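PDB 2FUK: XC6422 protein from Xanthomonas campestris, which is probably a hydrolase, a small serine alpha/beta-hydrolase without a lid. Local coordinates for residues A[112-118]-A[134-140]; A[126-130]-A[153-158]; A[141-145]-A[173-177]; A[158-162]-A[207-212]; A[163-169]-A[192-196]. One frame throughout, in Å; residues are numbered along the deposited sequence.

In the fold
From the N terminus, interaction 1 comes first: it closes the loop that holds helix 120-132 and lays strand 136-140 beside strand 112-118 in the middle of the sheet. Interaction 2 crosses it along the chain, running from that same helix to the loop that leads into strand 158-163. Interaction 3 crosses interactions 2 and 4, starting just beyond strand 136-140 and ending on helix 171-178. Interaction 4 spans 158-162 to 207-212 and pins the last helix on the sheet; interaction 5 lies wholly within that span and crosses interaction 3. It joins the loops after strands 158-163 and 186-190, where the probable catalytic aspartate and histidine sit.

Interaction 1. Residues A[112-118]-A[134-140]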
# COMPACT_ATOMS: atom_id res chain seq x y z
N THR A 112 3.77 14.62 -17.75
CA THR A 112 5.00 15.28 -17.34
C THR A 112 5.87 14.12 -16.86
O THR A 112 5.38 13.01 -16.63
CB THR A 112 4.80 16.32 -16.22
OG1 THR A 112 3.93 15.80 -15.21
CG2 THR A 112 4.24 17.60 -16.79
N LEU A 113 7.16 14.37 -16.70
CA LEU A 113 8.07 13.31 -16.28
C LEU A 113 8.69 13.45 -14.90
O LEU A 113 9.24 14.49 -14.54
CB LEU A 113 9.20 13.19 -17.31
CG LEU A 113 10.25 12.12 -17.03
CD1 LEU A 113 9.68 10.74 -17.32
CD2 LEU A 113 11.47 12.38 -17.91
N TRP A 114 8.60 12.37 -14.13
CA TRP A 114 9.20 12.33 -12.80
C TRP A 114 10.31 11.29 -12.85
O TRP A 114 10.18 10.27 -13.52
CB TRP A 114 8.17 11.91 -11.75
CG TRP A 114 7.21 12.99 -11.34
CD1 TRP A 114 6.81 14.07 -12.09
CD2 TRP A 114 6.45 13.04 -10.13
NE1 TRP A 114 5.84 14.78 -11.41
CE2 TRP A 114 5.60 14.17 -10.21
CE3 TRP A 114 6.40 12.24 -8.98
CZ2 TRP A 114 4.71 14.52 -9.18
CZ3 TRP A 114 5.52 12.58 -7.96
CH2 TRP A 114 4.69 13.71 -8.07
N LEU A 115 11.41 11.55 -12.15
CA LEU A 115 12.53 10.62 -12.10
C LEU A 115 12.82 10.29 -10.65
O LEU A 115 12.72 11.15 -9.78
CB LEU A 115 13.79 11.22 -12.75
CG LEU A 115 13.80 11.50 -14.26
CD1 LEU A 115 15.16 12.07 -14.66
CD2 LEU A 115 13.53 10.21 -15.02
N ALA A 116 13.17 9.04 -10.40
CA ALA A 116 13.51 8.60 -9.05
C ALA A 116 14.58 7.54 -9.17
O ALA A 116 14.73 6.90 -10.21
CB ALA A 116 12.28 8.03 -8.34
N GLY A 117 15.34 7.35 -8.10
CA GLY A 117 16.38 6.34 -8.15
C GLY A 117 16.84 6.00 -6.76
O GLY A 117 16.73 6.81 -5.84
N PHE A 118 17.36 4.79 -6.61
CA PHE A 118 17.88 4.31 -5.34
C PHE A 118 19.39 4.07 -5.46
O PHE A 118 19.84 3.32 -6.33
CB PHE A 118 17.15 3.02 -4.94
CG PHE A 118 17.77 2.29 -3.78
CD1 PHE A 118 18.20 2.98 -2.64
CD2 PHE A 118 17.90 0.91 -3.81
CE1 PHE A 118 18.75 2.30 -1.56
CE2 PHE A 118 18.46 0.21 -2.73
CZ PHE A 118 18.88 0.91 -1.60
N PRO A 134 13.30 16.76 -15.54
CA PRO A 134 12.12 16.17 -14.90
C PRO A 134 11.37 17.21 -14.08
O PRO A 134 11.95 18.21 -13.63
CB PRO A 134 12.72 15.07 -14.04
CG PRO A 134 14.04 15.68 -13.62
CD PRO A 134 14.54 16.24 -14.93
N GLN A 135 10.07 16.99 -13.88
CA GLN A 135 9.25 17.91 -13.10
C GLN A 135 9.54 17.68 -11.62
O GLN A 135 9.52 18.61 -10.81
CB GLN A 135 7.77 17.69 -13.42
CG GLN A 135 6.78 18.40 -12.51
CD GLN A 135 5.35 18.34 -13.05
OE1 GLN A 135 4.86 19.31 -13.65
NE2 GLN A 135 4.68 17.20 -12.86
N VAL A 136 9.81 16.42 -11.28
CA VAL A 136 10.12 16.02 -9.91
C VAL A 136 11.25 15.00 -9.93
O VAL A 136 11.30 14.13 -10.81
CB VAL A 136 8.90 15.35 -9.22
CG1 VAL A 136 9.34 14.61 -7.96
CG2 VAL A 136 7.86 16.40 -8.87
N LEU A 137 12.17 15.12 -8.97
CA LEU A 137 13.28 14.18 -8.84
C LEU A 137 13.25 13.60 -7.44
O LEU A 137 13.10 14.34 -6.47
CB LEU A 137 14.62 14.88 -9.05
CG LEU A 137 15.87 14.00 -8.88
CD1 LEU A 137 15.92 12.94 -9.98
CD2 LEU A 137 17.12 14.87 -8.93
N ILE A 138 13.38 12.28 -7.32
CA ILE A 138 13.38 11.64 -6.01
C ILE A 138 14.67 10.84 -5.88
O ILE A 138 14.97 9.99 -6.72
CB ILE A 138 12.18 10.68 -5.86
CG1 ILE A 138 10.88 11.46 -5.97
CG2 ILE A 138 12.26 9.96 -4.52
CD1 ILE A 138 9.68 10.59 -6.26
N SER A 139 15.44 11.14 -4.83
CA SER A 139 16.70 10.44 -4.60
C SER A 139 16.64 9.67 -3.29
O SER A 139 16.50 10.26 -2.23
CB SER A 139 17.85 11.45 -4.51
OG SER A 139 17.89 12.29 -5.64
N ILE A 140 16.73 8.35 -3.38
CA ILE A 140 16.70 7.50 -2.21
C ILE A 140 18.14 7.04 -1.96
O ILE A 140 18.72 6.34 -2.79
CB ILE A 140 15.79 6.28 -2.43
CG1 ILE A 140 14.38 6.76 -2.82
CG2 ILE A 140 15.75 5.43 -1.17
CD1 ILE A 140 13.43 5.64 -3.22
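Val-136 lies against one face of the Trp-114 indole. Its CB sits 3.5 Å from the centroid of the five-membered ring, almost on the ring normal, a CH-pi contact, and its CG2 reaches Trp-114 CE2 at 3.4 Å. With CG1 trans to N (chi1 165°), the valine lays CB and CG2 on the indole. A beta-branched valine suits this place, offering the flat ring a broad aliphatic surface close to the backbone. Further along the same face of the sheet, Ala-116 CB meets Ile-138 CB at 3.6 Å, the small methyl allowing the isoleucine close, and Ile-140 CG2 approaches Phe-118 CD1. On the other face Leu-115 packs on the Pro-134 ring and on Leu-137 CD1.

The two parallel strands, 7° apart, keep register from Leu-115 and Leu-137 onward. Leu-115 N donates to Val-136 O at 2.9 Å and Ile-138 N to Leu-115 O at 2.8 Å; Gly-117 N then bonds Ile-138 O, and Ile-140 N bonds Gly-117 O. At the Pro-134 end, Gln-135 N donates to Leu-113 O.

Farther out, strand 38-43 borders 112-118, while Val-212 of the last helix touches both Trp-114 and Ile-138. Helix 120-132 covers Leu-115 and Leu-137, completing a beta-alpha-beta crossover. Gly-117 opens what is probably the nucleophile elbow with Ser-119, the strand-turn-helix signature of the alpha/beta-hydrolase fold.

Interaction 2. Residues A[126-130]-A[153-158]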
# COMPACT_ATOMS: atom_id res chain seq x y z
N LEU A 126 20.14 11.85 -10.92
CA LEU A 126 20.51 13.21 -10.56
C LEU A 126 21.44 13.79 -11.63
O LEU A 126 21.27 14.93 -12.07
CB LEU A 126 21.21 13.23 -9.19
CG LEU A 126 21.70 14.60 -8.72
CD1 LEU A 126 20.53 15.57 -8.63
CD2 LEU A 126 22.38 14.47 -7.36
N ARG A 127 22.42 13.00 -12.06
CA ARG A 127 23.35 13.45 -13.09
C ARG A 127 22.61 13.69 -14.40
O ARG A 127 22.98 14.58 -15.17
CB ARG A 127 24.46 12.41 -13.30
CG ARG A 127 25.52 12.40 -12.19
CD ARG A 127 26.91 12.68 -12.77
NE ARG A 127 26.99 14.01 -13.37
CZ ARG A 127 27.40 15.11 -12.75
NH1 ARG A 127 27.79 15.06 -11.48
NH2 ARG A 127 27.43 16.26 -13.40
N ALA A 128 21.56 12.92 -14.65
CA ALA A 128 20.80 13.07 -15.89
C ALA A 128 19.72 14.14 -15.82
O ALA A 128 19.09 14.45 -16.82
CB ALA A 128 20.19 11.72 -16.29
N ALA A 129 19.52 14.72 -14.64
CA ALA A 129 18.48 15.73 -14.46
C ALA A 129 18.62 16.93 -15.39
O ALA A 129 17.62 17.39 -15.96
CB ALA A 129 18.45 16.20 -13.01
N ALA A 130 19.83 17.45 -15.55
CA ALA A 130 20.03 18.62 -16.41
C ALA A 130 19.53 18.36 -17.82
O ALA A 130 18.82 19.18 -18.40
CB ALA A 130 21.51 19.00 -16.46
N GLN A 153 22.07 19.68 -12.04
CA GLN A 153 20.98 20.65 -12.06
C GLN A 153 19.61 20.02 -11.85
O GLN A 153 18.81 19.88 -12.79
CB GLN A 153 21.02 21.44 -13.37
CG GLN A 153 22.25 22.34 -13.46
CD GLN A 153 22.56 22.78 -14.88
OE1 GLN A 153 23.58 23.44 -15.12
NE2 GLN A 153 21.70 22.41 -15.82
N PRO A 154 19.31 19.62 -10.61
CA PRO A 154 18.03 19.00 -10.29
C PRO A 154 16.90 20.00 -10.41
O PRO A 154 17.12 21.22 -10.42
CB PRO A 154 18.23 18.54 -8.85
CG PRO A 154 19.11 19.59 -8.29
CD PRO A 154 20.13 19.77 -9.39
N PRO A 155 15.66 19.51 -10.51
CA PRO A 155 14.52 20.41 -10.62
C PRO A 155 14.25 21.02 -9.25
O PRO A 155 14.78 20.55 -8.24
CB PRO A 155 13.39 19.48 -11.06
CG PRO A 155 13.75 18.19 -10.36
CD PRO A 155 15.24 18.10 -10.58
N ALA A 156 13.44 22.07 -9.22
CA ALA A 156 13.10 22.75 -7.98
C ALA A 156 12.42 21.79 -7.01
O ALA A 156 12.64 21.86 -5.80
CB ALA A 156 12.19 23.92 -8.26
N GLN A 157 11.58 20.91 -7.54
CA GLN A 157 10.89 19.92 -6.71
C GLN A 157 11.74 18.66 -6.66
O GLN A 157 11.67 17.81 -7.54
CB GLN A 157 9.50 19.64 -7.30
CG GLN A 157 8.60 20.88 -7.24
CD GLN A 157 7.30 20.76 -8.03
OE1 GLN A 157 6.38 21.54 -7.83
NE2 GLN A 157 7.23 19.79 -8.94
N TRP A 158 12.55 18.57 -5.61
CA TRP A 158 13.47 17.46 -5.40
C TRP A 158 13.35 16.93 -3.97
O TRP A 158 13.40 17.70 -3.00
CB TRP A 158 14.89 17.95 -5.70
CG TRP A 158 16.00 16.96 -5.48
CD1 TRP A 158 15.92 15.60 -5.49
CD2 TRP A 158 17.38 17.28 -5.24
NE1 TRP A 158 17.16 15.04 -5.27
CE2 TRP A 158 18.08 16.05 -5.12
CE3 TRP A 158 18.09 18.48 -5.12
CZ2 TRP A 158 19.45 15.99 -4.88
CZ3 TRP A 158 19.46 18.42 -4.89
CH2 TRP A 158 20.13 17.19 -4.77
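Leu-126 overlaps the rim of one face of the Trp-158 indole, placing CD1 3.9 Å from Trp-158 CZ2, the leucine and tryptophan side chains meeting at about a right angle. In this alpha/beta-hydrolase fold the contact joins helix 120-132, which covers one face of the sheet, to the loop that leads into strand 158-163. Leu-126 carries CG opposite its backbone N (chi1 178°), and this throws the isobutyl end across to the loop although its CB starts off to one side.

The same CD1 also touches Pro-154 CB at 3.8 Å, with the leucine and the proline ring side by side and pointing the same way. Pro-154 CB itself lies above that indole face, also toward its rim, so leucine and proline share one side of the tryptophan. Proline fits here because its ring is a compact apolar block on a chain that forms no regular structure, and a wide aromatic ring gives two neighbours a common floor. Leu-137 of strand 136-140 touches Leu-126, Pro-155 and Trp-158, and the polar edge of the indole is satisfied by a hydrogen bond from Trp-158 NE1 to Ser-139 OG.

Farther along the helix, Ala-129 and Ala-130 let the backbones come close: the CA atoms of Ala-130 and Gln-153 are 4.9 Å apart. Ala-129 CB rests 3.7 Å from Gln-153 O and 3.9 Å from Pro-154 CA. At the solvent-facing end, the extended Gln-153 side chain runs on alongside the helix, in its N-to-C direction, and its NE2 comes 3.5 Å from Ala-130 CB.

Interaction 3. Residues A[141-145]-A[173-177]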
# COMPACT_ATOMS: atom_id res chain seq x y z
N ALA A 141 18.69 7.44 -0.83
CA ALA A 141 20.06 7.10 -0.46
C ALA A 141 21.08 7.54 -1.52
O ALA A 141 21.86 6.72 -2.02
CB ALA A 141 20.18 5.60 -0.20
N PRO A 142 21.09 8.84 -1.87
CA PRO A 142 22.06 9.30 -2.88
C PRO A 142 23.43 8.96 -2.32
O PRO A 142 23.77 9.36 -1.21
CB PRO A 142 21.80 10.80 -2.95
CG PRO A 142 21.29 11.13 -1.57
CD PRO A 142 20.35 9.97 -1.29
N PRO A 143 24.24 8.22 -3.08
CA PRO A 143 25.58 7.83 -2.64
C PRO A 143 26.64 8.92 -2.55
O PRO A 143 27.66 8.84 -3.22
CB PRO A 143 25.95 6.74 -3.63
CG PRO A 143 25.33 7.24 -4.89
CD PRO A 143 23.95 7.69 -4.43
N ALA A 144 26.40 9.94 -1.72
CA ALA A 144 27.38 11.00 -1.55
C ALA A 144 28.62 10.38 -0.92
O ALA A 144 28.52 9.44 -0.11
CB ALA A 144 26.82 12.09 -0.66
N GLY A 145 29.78 10.91 -1.28
CA GLY A 145 31.01 10.38 -0.74
C GLY A 145 31.66 9.34 -1.64
O GLY A 145 32.85 9.05 -1.48
N ALA A 173 27.75 12.11 5.15
CA ALA A 173 28.32 12.57 3.88
C ALA A 173 27.22 13.21 3.04
O ALA A 173 27.44 14.20 2.34
CB ALA A 173 28.94 11.40 3.13
N VAL A 174 26.03 12.63 3.12
CA VAL A 174 24.88 13.14 2.39
C VAL A 174 24.51 14.51 2.97
O VAL A 174 24.35 15.48 2.23
CB VAL A 174 23.67 12.19 2.53
CG1 VAL A 174 22.43 12.81 1.88
CG2 VAL A 174 24.00 10.85 1.87
N TYR A 175 24.37 14.57 4.28
CA TYR A 175 24.00 15.83 4.93
C TYR A 175 25.04 16.92 4.71
O TYR A 175 24.69 18.08 4.48
CB TYR A 175 23.75 15.59 6.42
CG TYR A 175 22.82 14.43 6.71
CD1 TYR A 175 21.78 14.11 5.83
CD2 TYR A 175 23.00 13.63 7.84
CE1 TYR A 175 20.95 13.01 6.07
CE2 TYR A 175 22.17 12.53 8.09
CZ TYR A 175 21.15 12.23 7.19
OH TYR A 175 20.34 11.13 7.40
N ASP A 176 26.33 16.56 4.77
CA ASP A 176 27.39 17.55 4.58
C ASP A 176 27.31 18.14 3.18
O ASP A 176 27.67 19.29 2.96
CB ASP A 176 28.78 16.92 4.76
CG ASP A 176 29.12 16.64 6.22
OD1 ASP A 176 28.37 17.07 7.13
OD2 ASP A 176 30.17 16.00 6.45
N TRP A 177 26.85 17.34 2.22
CA TRP A 177 26.72 17.77 0.84
C TRP A 177 25.47 18.63 0.65
O TRP A 177 25.53 19.71 0.05
CB TRP A 177 26.67 16.54 -0.08
CG TRP A 177 26.09 16.78 -1.45
CD1 TRP A 177 26.50 17.69 -2.37
CD2 TRP A 177 25.00 16.07 -2.04
NE1 TRP A 177 25.73 17.61 -3.50
CE2 TRP A 177 24.80 16.62 -3.33
CE3 TRP A 177 24.17 15.03 -1.61
CZ2 TRP A 177 23.79 16.15 -4.19
CZ3 TRP A 177 23.17 14.57 -2.47
CH2 TRP A 177 22.99 15.13 -3.74
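A first torsion of 174° in Val-174 spreads its two methyls so that CG1 meets the ring of Pro-142 while CG2 abuts Pro-142 O end-on at 3.4 Å. Trp-177, one turn on, has a similar first torsion (161°) that swings its indole back toward the same loop. The contact belongs to the alpha/beta-hydrolase fold, joining the loop beyond strand 136-140 to helix 171-178.

Pro-142 CG is 4.0 Å from Val-174 CG1 and equally far from Trp-177 CZ3, so one corner of the proline ring touches both the valine and the indole edge. Pro-143 is the centre of an inverse gamma turn, closed by Ala-144 N bonding Pro-142 O at 2.7 Å. That tight turn carries Ala-144 to the helix, where a small side chain is apt: its CB lies 3.8 Å from Val-174 CA, against the helix backbone itself.

Phe-149 flanks the contact, touching Pro-143 and Ala-144 and meeting the Trp-177 ring, while Leu-126 of helix 120-132 also packs on the tryptophan. Ala-173 adds a second small methyl beside the loop, its CB 3.8 Å from Ala-144 O.

Interaction 4. Residues A[158-162]-A[207-212]; sequences WLVIQ and ALQHGV
Leu-159 and Ile-161 carry the apolar contacts from the strand, both pointing toward helix 201-212 because residues two apart share a face of the sheet. Leu-159 CD2 makes the first group: it reaches Val-212 CG1 at 3.9 Å, the side chains meeting at about a right angle. A chi1 near 180° (171°) leads the leucine away from its own N and extends this methyl to the helix. Ile-161 CD1 forms the second group, against Ala-207 CB at 4.1 Å.

Side chain meets backbone at Gly-211, whose CA lies 3.9 Å from Leu-159 CD2. A glycine suits this place, since a CB here would point at the leucine and clash with that methyl. Helix and strand run nearly antiparallel, at 156°, with their axes 9.3 Å apart.

Backbone bonds hold the helix in itself, Gly-211 N to Ala-207 O at 2.9 Å and Val-212 N to Leu-208 O at 3.0 Å. Leu-208 also touches Ile-138 on the neighbouring strand, and Ala-207 touches Val-188, so the helix spans several strands of the alpha/beta-hydrolase sheet. The side chains that meet are all aliphatic, so burial of apolar surface rather than directional bonding probably holds the helix here.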
# COMPACT_ATOMS: atom_id res chain seq x y z
N TRP A 158 12.55 18.57 -5.61
CA TRP A 158 13.47 17.46 -5.40
C TRP A 158 13.35 16.93 -3.97
O TRP A 158 13.40 17.70 -3.00
CB TRP A 158 14.89 17.95 -5.70
CG TRP A 158 16.00 16.96 -5.48
CD1 TRP A 158 15.92 15.60 -5.49
CD2 TRP A 158 17.38 17.28 -5.24
NE1 TRP A 158 17.16 15.04 -5.27
CE2 TRP A 158 18.08 16.05 -5.12
CE3 TRP A 158 18.09 18.48 -5.12
CZ2 TRP A 158 19.45 15.99 -4.88
CZ3 TRP A 158 19.46 18.42 -4.89
CH2 TRP A 158 20.13 17.19 -4.77
N LEU A 159 13.18 15.62 -3.85
CA LEU A 159 13.03 14.97 -2.55
C LEU A 159 14.14 13.96 -2.31
O LEU A 159 14.44 13.14 -3.18
CB LEU A 159 11.68 14.25 -2.48
CG LEU A 159 11.41 13.33 -1.29
CD1 LEU A 159 11.33 14.13 -0.01
CD2 LEU A 159 10.11 12.58 -1.53
N VAL A 160 14.75 14.03 -1.13
CA VAL A 160 15.81 13.11 -0.74
C VAL A 160 15.37 12.34 0.51
O VAL A 160 14.90 12.93 1.48
CB VAL A 160 17.13 13.85 -0.42
CG1 VAL A 160 18.15 12.86 0.16
CG2 VAL A 160 17.69 14.49 -1.67
N ILE A 161 15.51 11.02 0.47
CA ILE A 161 15.16 10.16 1.59
C ILE A 161 16.41 9.38 1.97
O ILE A 161 17.02 8.71 1.12
CB ILE A 161 14.02 9.20 1.23
CG1 ILE A 161 12.77 10.01 0.89
CG2 ILE A 161 13.76 8.24 2.39
CD1 ILE A 161 11.64 9.21 0.32
N GLN A 162 16.80 9.47 3.23
CA GLN A 162 18.01 8.79 3.69
C GLN A 162 17.85 8.01 4.98
O GLN A 162 17.34 8.53 5.97
CB GLN A 162 19.12 9.83 3.87
CG GLN A 162 20.42 9.26 4.45
CD GLN A 162 21.09 8.30 3.49
OE1 GLN A 162 21.54 7.22 3.89
NE2 GLN A 162 21.18 8.70 2.24
N ALA A 207 7.01 8.12 3.52
CA ALA A 207 7.88 9.27 3.35
C ALA A 207 7.81 9.79 1.92
O ALA A 207 7.80 11.00 1.70
CB ALA A 207 9.31 8.91 3.71
N LEU A 208 7.78 8.88 0.96
CA LEU A 208 7.73 9.25 -0.45
C LEU A 208 6.41 9.93 -0.78
O LEU A 208 6.38 10.98 -1.42
CB LEU A 208 7.90 8.01 -1.33
CG LEU A 208 9.27 7.35 -1.44
CD1 LEU A 208 9.12 5.97 -2.09
CD2 LEU A 208 10.21 8.23 -2.27
N GLN A 209 5.32 9.31 -0.35
CA GLN A 209 4.00 9.84 -0.63
C GLN A 209 3.77 11.20 0.01
O GLN A 209 3.27 12.13 -0.63
CB GLN A 209 2.93 8.83 -0.22
CG GLN A 209 2.90 7.64 -1.18
CD GLN A 209 1.90 6.56 -0.82
OE1 GLN A 209 1.59 5.70 -1.65
NE2 GLN A 209 1.39 6.58 0.40
N HIS A 210 4.15 11.34 1.28
CA HIS A 210 3.96 12.63 1.93
C HIS A 210 4.89 13.67 1.32
O HIS A 210 4.53 14.85 1.21
CB HIS A 210 4.24 12.52 3.42
CG HIS A 210 4.04 13.80 4.16
ND1 HIS A 210 2.80 14.38 4.31
CD2 HIS A 210 4.92 14.65 4.74
CE1 HIS A 210 2.92 15.52 4.96
NE2 HIS A 210 4.20 15.71 5.23
N GLY A 211 6.08 13.24 0.92
CA GLY A 211 7.04 14.16 0.34
C GLY A 211 6.66 14.73 -1.01
O GLY A 211 6.97 15.89 -1.31
N VAL A 212 6.00 13.94 -1.85
CA VAL A 212 5.62 14.41 -3.18
C VAL A 212 4.16 14.84 -3.32
O VAL A 212 3.77 15.40 -4.34
CB VAL A 212 5.90 13.33 -4.27
CG1 VAL A 212 7.36 12.91 -4.23
CG2 VAL A 212 4.98 12.13 -4.08

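Interaction 5. Residues A[163-169]-A[192-196]; sequences GDADEIV and DTSHF
His-195 and Asp-166 meet obliquely, the imidazole and carboxylate planes turned 54° apart, yet the bond between them is nearly straight: His-195 ND1 donates to Asp-166 OD2 at 2.9 Å with an N-H...O angle of 172°. OD2 lies in the plane of the ring and is approached on its syn side. The extended first torsion of Asp-166 (chi1 -164°) brings the carboxylate across to the histidine.

The other oxygen is gripped from its own loop. Asp-166 OD1 accepts from Ile-168 N at 2.9 Å, an Asx turn, and from Val-169 N at 2.8 Å, which comes from above the carboxylate plane. These bonds fix the rotation of the group. Ile-168 then lies over the histidine: its CB is 3.8 Å from the ring centroid, almost on the normal, a CH-pi contact over the ring centre, the two side chains crossing at about a right angle. Val-169 CG2 adds contact with His-195 CE1 at 3.7 Å.

The two backbones are joined by Ala-165 N bonding Thr-193 O at 3.0 Å, and by a water that accepts from Glu-167 N and His-195 N. Gly-163 suits the close passage beside Thr-193, where a CB would clash with the threonine carbonyl. Phe-118 meets the imidazole ring, and His-195 also touches Ser-119.

An aspartate accepting from histidine ND1, with a serine beside that histidine on a probable nucleophile elbow, is consistent with the Ser-His-Asp triad of alpha/beta-hydrolases; the carboxylate would then hold the imidazole turned toward Ser-119.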
# COMPACT_ATOMS: atom_id res chain seq x y z
N GLY A 163 18.30 6.76 4.98
CA GLY A 163 18.24 5.97 6.20
C GLY A 163 19.37 6.43 7.09
O GLY A 163 20.51 6.52 6.64
N ASP A 164 19.08 6.74 8.35
CA ASP A 164 20.12 7.22 9.24
C ASP A 164 21.03 6.17 9.86
O ASP A 164 21.91 6.50 10.66
CB ASP A 164 19.50 8.09 10.34
CG ASP A 164 19.76 9.56 10.12
OD1 ASP A 164 18.88 10.37 10.45
OD2 ASP A 164 20.86 9.91 9.64
N ALA A 165 20.83 4.91 9.48
CA ALA A 165 21.67 3.82 9.96
C ALA A 165 22.21 3.07 8.73
O ALA A 165 22.48 1.87 8.79
CB ALA A 165 20.86 2.87 10.84
N ASP A 166 22.37 3.81 7.64
CA ASP A 166 22.88 3.29 6.37
C ASP A 166 24.36 2.92 6.55
O ASP A 166 25.17 3.76 6.94
CB ASP A 166 22.73 4.36 5.29
CG ASP A 166 22.88 3.81 3.88
OD1 ASP A 166 23.69 2.93 3.56
OD2 ASP A 166 22.08 4.33 3.07
N GLU A 167 24.71 1.66 6.27
CA GLU A 167 26.07 1.15 6.43
C GLU A 167 26.90 1.29 5.15
O GLU A 167 28.13 1.22 5.19
CB GLU A 167 26.04 -0.33 6.82
CG GLU A 167 27.39 -1.03 6.93
CD GLU A 167 28.14 -0.62 8.18
OE1 GLU A 167 27.49 -0.11 9.11
OE2 GLU A 167 29.38 -0.83 8.23
N ILE A 168 26.21 1.48 4.03
CA ILE A 168 26.86 1.60 2.73
C ILE A 168 27.13 3.07 2.41
O ILE A 168 28.26 3.45 2.10
CB ILE A 168 25.97 0.97 1.63
CG1 ILE A 168 25.72 -0.51 1.94
CG2 ILE A 168 26.61 1.15 0.27
CD1 ILE A 168 26.98 -1.35 2.11
N VAL A 169 26.08 3.89 2.48
CA VAL A 169 26.21 5.32 2.22
C VAL A 169 26.27 6.02 3.57
O VAL A 169 25.40 5.82 4.41
CB VAL A 169 25.00 5.87 1.45
CG1 VAL A 169 25.11 7.38 1.32
CG2 VAL A 169 24.92 5.23 0.07
N ASP A 192 17.15 4.76 12.50
CA ASP A 192 17.46 3.34 12.58
C ASP A 192 17.11 2.56 11.33
O ASP A 192 16.71 1.39 11.39
CB ASP A 192 16.75 2.72 13.79
CG ASP A 192 17.00 3.49 15.07
OD1 ASP A 192 18.16 3.89 15.32
OD2 ASP A 192 16.04 3.70 15.84
N THR A 193 17.29 3.20 10.18
CA THR A 193 16.98 2.58 8.90
C THR A 193 18.23 2.24 8.11
O THR A 193 19.11 3.09 7.91
CB THR A 193 16.07 3.50 8.08
OG1 THR A 193 14.84 3.69 8.79
CG2 THR A 193 15.79 2.91 6.71
N SER A 194 18.32 0.99 7.66
CA SER A 194 19.46 0.51 6.90
C SER A 194 19.42 0.93 5.43
O SER A 194 18.44 1.49 4.94
CB SER A 194 19.57 -1.01 7.00
OG SER A 194 18.45 -1.66 6.41
N HIS A 195 20.50 0.61 4.72
CA HIS A 195 20.62 0.98 3.31
C HIS A 195 19.48 0.47 2.43
O HIS A 195 19.04 1.18 1.53
CB HIS A 195 21.95 0.47 2.75
CG HIS A 195 22.21 0.92 1.35
ND1 HIS A 195 22.35 2.25 1.01
CD2 HIS A 195 22.34 0.22 0.19
CE1 HIS A 195 22.55 2.35 -0.29
NE2 HIS A 195 22.55 1.14 -0.81
N PHE A 196 19.01 -0.75 2.70
CA PHE A 196 17.92 -1.32 1.91
C PHE A 196 16.58 -1.22 2.62
O PHE A 196 15.62 -1.90 2.28
CB PHE A 196 18.24 -2.78 1.57
CG PHE A 196 19.48 -2.95 0.73
CD1 PHE A 196 19.45 -2.66 -0.63
CD2 PHE A 196 20.68 -3.34 1.32
CE1 PHE A 196 20.61 -2.78 -1.40
CE2 PHE A 196 21.84 -3.45 0.55
CZ PHE A 196 21.81 -3.17 -0.81
O HOH W 1 22.96 -0.69 5.95